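Local coordinates for lipoate-protein ligase 1 (Plasmodium falciparum, PDB 5T8U), which belongs to the lipoate-protein ligase family, with a lipoyl ligase A/B catalytic domain joined to a bacterial-type ligase C-terminal domain, and holds lipoic acid in the model, at residues S64-K69 with V99-G104. Numbering follows the deposited sequence.
Sequences SIIIGK and VYHDLG. With LPA (lipoic acid), chain C.
Ile66 and Val99 face each other as a hydrogen-bonded antiparallel pair, Ile66 N giving to Val99 O and Val99 N to Ile66 O, each at 2.9 Å. Ser64 and His101 form a second reciprocal pair of bonds at the other end of strands 64-66 and 99-101, with Ile65 and Tyr100 as the non-hydrogen-bonded pair between them. Strand 64-66 is the middle strand of this small three-stranded sheet; Ile65 bonds through its backbone to Leu88 and Ala90 on its other side.

The sheet face that carries Ile66, Val99 and His101 looks onto lipoic acid. Ile66 reaches diagonally away from Val99 toward His101: CG1 is anti to the carbonyl carbon (chi1 -54°), and CD1 beyond it lies over one face of the His101 imidazole, a CH-pi contact 3.7 Å from the ring centroid and offset toward the CD2 rim. The ring's rotation is fixed from another direction by ND1, which donates to Tyr100 O at 2.9 Å, approaching from above that carbonyl plane. NE2 is thereby turned to the dithiolane, 3.5 Å from LPA S8. Val99 lies alongside the alkyl chain, its CG2 3.6 Å from LPA C5.

On the reverse face, Ile65 CD1 meets the edge of the Tyr100 ring, 3.4 Å from CD1 of that ring, and Tyr181 from helix 178-181 packs against both side chains.

The contact combines two kinds of chemistry: backbone hydrogen bonds set the register, while Val99 and His101, the imidazole backed by second-shell Ile66, offer a mostly apolar patch, consistent with an alkyl chain and dithiolane lying against it.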
loop_
_atom_site.group_PDB
_atom_site.type_symbol
_atom_site.label_atom_id
_atom_site.label_comp_id
_atom_site.label_asym_id
_atom_site.label_seq_id
_atom_site.Cartn_x
_atom_site.Cartn_y
_atom_site.Cartn_z
ATOM N N SER A 64 9.328 -6.025 -10.925
ATOM C CA SER A 64 8.109 -5.256 -11.133
ATOM C C SER A 64 8.317 -3.807 -10.714
ATOM O O SER A 64 9.210 -3.485 -9.926
ATOM C CB SER A 64 6.935 -5.854 -10.347
ATOM O OG SER A 64 6.854 -7.255 -10.535
ATOM N N ILE A 65 7.470 -2.938 -11.261
ATOM C CA ILE A 65 7.345 -1.546 -10.839
ATOM C C ILE A 65 5.899 -1.339 -10.417
ATOM O O ILE A 65 4.979 -1.528 -11.224
ATOM C CB ILE A 65 7.725 -0.558 -11.954
ATOM C CG1 ILE A 65 9.136 -0.834 -12.482
ATOM C CG2 ILE A 65 7.613 0.887 -11.456
ATOM C CD1 ILE A 65 10.236 -0.613 -11.468
ATOM N N ILE A 66 5.694 -0.959 -9.159
ATOM C CA ILE A 66 4.365 -0.682 -8.628
ATOM C C ILE A 66 4.301 0.808 -8.327
ATOM O O ILE A 66 5.125 1.335 -7.569
ATOM C CB ILE A 66 4.056 -1.528 -7.385
ATOM C CG1 ILE A 66 4.266 -3.016 -7.688
ATOM C CG2 ILE A 66 2.616 -1.311 -6.945
ATOM C CD1 ILE A 66 5.689 -3.514 -7.488
ATOM N N ILE A 67 3.318 1.484 -8.917
ATOM C CA ILE A 67 3.301 2.940 -8.982
ATOM C C ILE A 67 2.623 3.523 -7.749
ATOM O O ILE A 67 3.287 4.057 -6.854
ATOM C CB ILE A 67 2.605 3.412 -10.273
ATOM C CG1 ILE A 67 3.317 2.843 -11.502
ATOM C CG2 ILE A 67 2.587 4.923 -10.346
ATOM C CD1 ILE A 67 2.569 3.054 -12.803
ATOM N N GLY A 68 1.298 3.433 -7.697
ATOM C CA GLY A 68 0.526 4.098 -6.665
ATOM C C GLY A 68 -0.780 4.628 -7.219
ATOM O O GLY A 68 -0.826 5.097 -8.360
ATOM N N LYS A 69 -1.847 4.565 -6.420
ATOM C CA LYS A 69 -3.182 4.845 -6.938
ATOM C C LYS A 69 -3.271 6.206 -7.615
ATOM O O LYS A 69 -4.045 6.375 -8.564
ATOM C CB LYS A 69 -4.209 4.761 -5.806
ATOM C CG LYS A 69 -5.586 5.274 -6.195
ATOM C CD LYS A 69 -6.645 4.886 -5.181
ATOM C CE LYS A 69 -7.666 5.999 -5.008
ATOM N NZ LYS A 69 -8.899 5.535 -4.316
ATOM N N VAL A 99 7.739 2.044 -6.531
ATOM C CA VAL A 99 8.734 1.152 -5.954
ATOM C C VAL A 99 8.985 -0.003 -6.914
ATOM O O VAL A 99 8.183 -0.298 -7.803
ATOM C CB VAL A 99 8.304 0.615 -4.572
ATOM C CG1 VAL A 99 8.194 1.758 -3.570
ATOM C CG2 VAL A 99 6.989 -0.141 -4.676
ATOM N N TYR A 100 10.123 -0.660 -6.711
ATOM C CA TYR A 100 10.552 -1.792 -7.517
ATOM C C TYR A 100 10.547 -3.053 -6.665
ATOM O O TYR A 100 10.872 -3.009 -5.475
ATOM C CB TYR A 100 11.951 -1.541 -8.082
ATOM C CG TYR A 100 12.568 -2.704 -8.824
ATOM C CD1 TYR A 100 12.248 -2.962 -10.150
ATOM C CD2 TYR A 100 13.494 -3.530 -8.203
ATOM C CE1 TYR A 100 12.820 -4.017 -10.831
ATOM C CE2 TYR A 100 14.073 -4.589 -8.876
ATOM C CZ TYR A 100 13.733 -4.826 -10.190
ATOM O OH TYR A 100 14.303 -5.877 -10.869
ATOM N N HIS A 101 10.179 -4.173 -7.279
ATOM C CA HIS A 101 10.092 -5.452 -6.591
ATOM C C HIS A 101 10.882 -6.503 -7.351
ATOM O O HIS A 101 10.992 -6.455 -8.578
ATOM C CB HIS A 101 8.640 -5.931 -6.456
ATOM C CG HIS A 101 7.889 -5.300 -5.326
ATOM N ND1 HIS A 101 8.432 -4.331 -4.512
ATOM C CD2 HIS A 101 6.629 -5.507 -4.875
ATOM C CE1 HIS A 101 7.540 -3.966 -3.608
ATOM N NE2 HIS A 101 6.437 -4.665 -3.807
ATOM N N ASP A 102 11.437 -7.451 -6.603
ATOM C CA ASP A 102 11.974 -8.680 -7.169
ATOM C C ASP A 102 12.020 -9.715 -6.052
ATOM O O ASP A 102 11.612 -9.450 -4.918
ATOM C CB ASP A 102 13.349 -8.455 -7.810
ATOM C CG ASP A 102 14.425 -8.105 -6.798
ATOM O OD1 ASP A 102 14.156 -8.155 -5.580
ATOM O OD2 ASP A 102 15.550 -7.773 -7.225
ATOM N N LEU A 103 12.532 -10.901 -6.376
ATOM C CA LEU A 103 12.569 -11.979 -5.397
ATOM C C LEU A 103 13.503 -11.689 -4.228
ATOM O O LEU A 103 13.499 -12.450 -3.255
ATOM C CB LEU A 103 12.972 -13.284 -6.082
ATOM C CG LEU A 103 11.989 -13.777 -7.147
ATOM C CD1 LEU A 103 12.549 -14.985 -7.880
ATOM C CD2 LEU A 103 10.635 -14.110 -6.535
ATOM N N GLY A 104 14.288 -10.617 -4.291
ATOM C CA GLY A 104 15.146 -10.242 -3.190
ATOM C C GLY A 104 14.468 -9.469 -2.084
ATOM O O GLY A 104 15.144 -9.032 -1.148
HETATM C C1 LPA C . 6.639 4.174 0.012
HETATM O O1 LPA C . 7.879 4.116 0.223
HETATM C C2 LPA C . 5.748 2.988 0.372
HETATM O O2 LPA C . 6.133 5.212 -0.491
HETATM C C3 LPA C . 6.061 1.826 -0.567
HETATM C C4 LPA C . 4.961 0.770 -0.478
HETATM C C5 LPA C . 5.134 -0.217 -1.631
HETATM C C6 LPA C . 4.075 -1.137 -1.664
HETATM S S6 LPA C . 3.961 -1.743 -3.077
HETATM C C7 LPA C . 4.432 -2.646 -0.437
HETATM C C8 LPA C . 3.919 -3.990 -1.125
HETATM S S8 LPA C . 3.324 -3.537 -2.797
#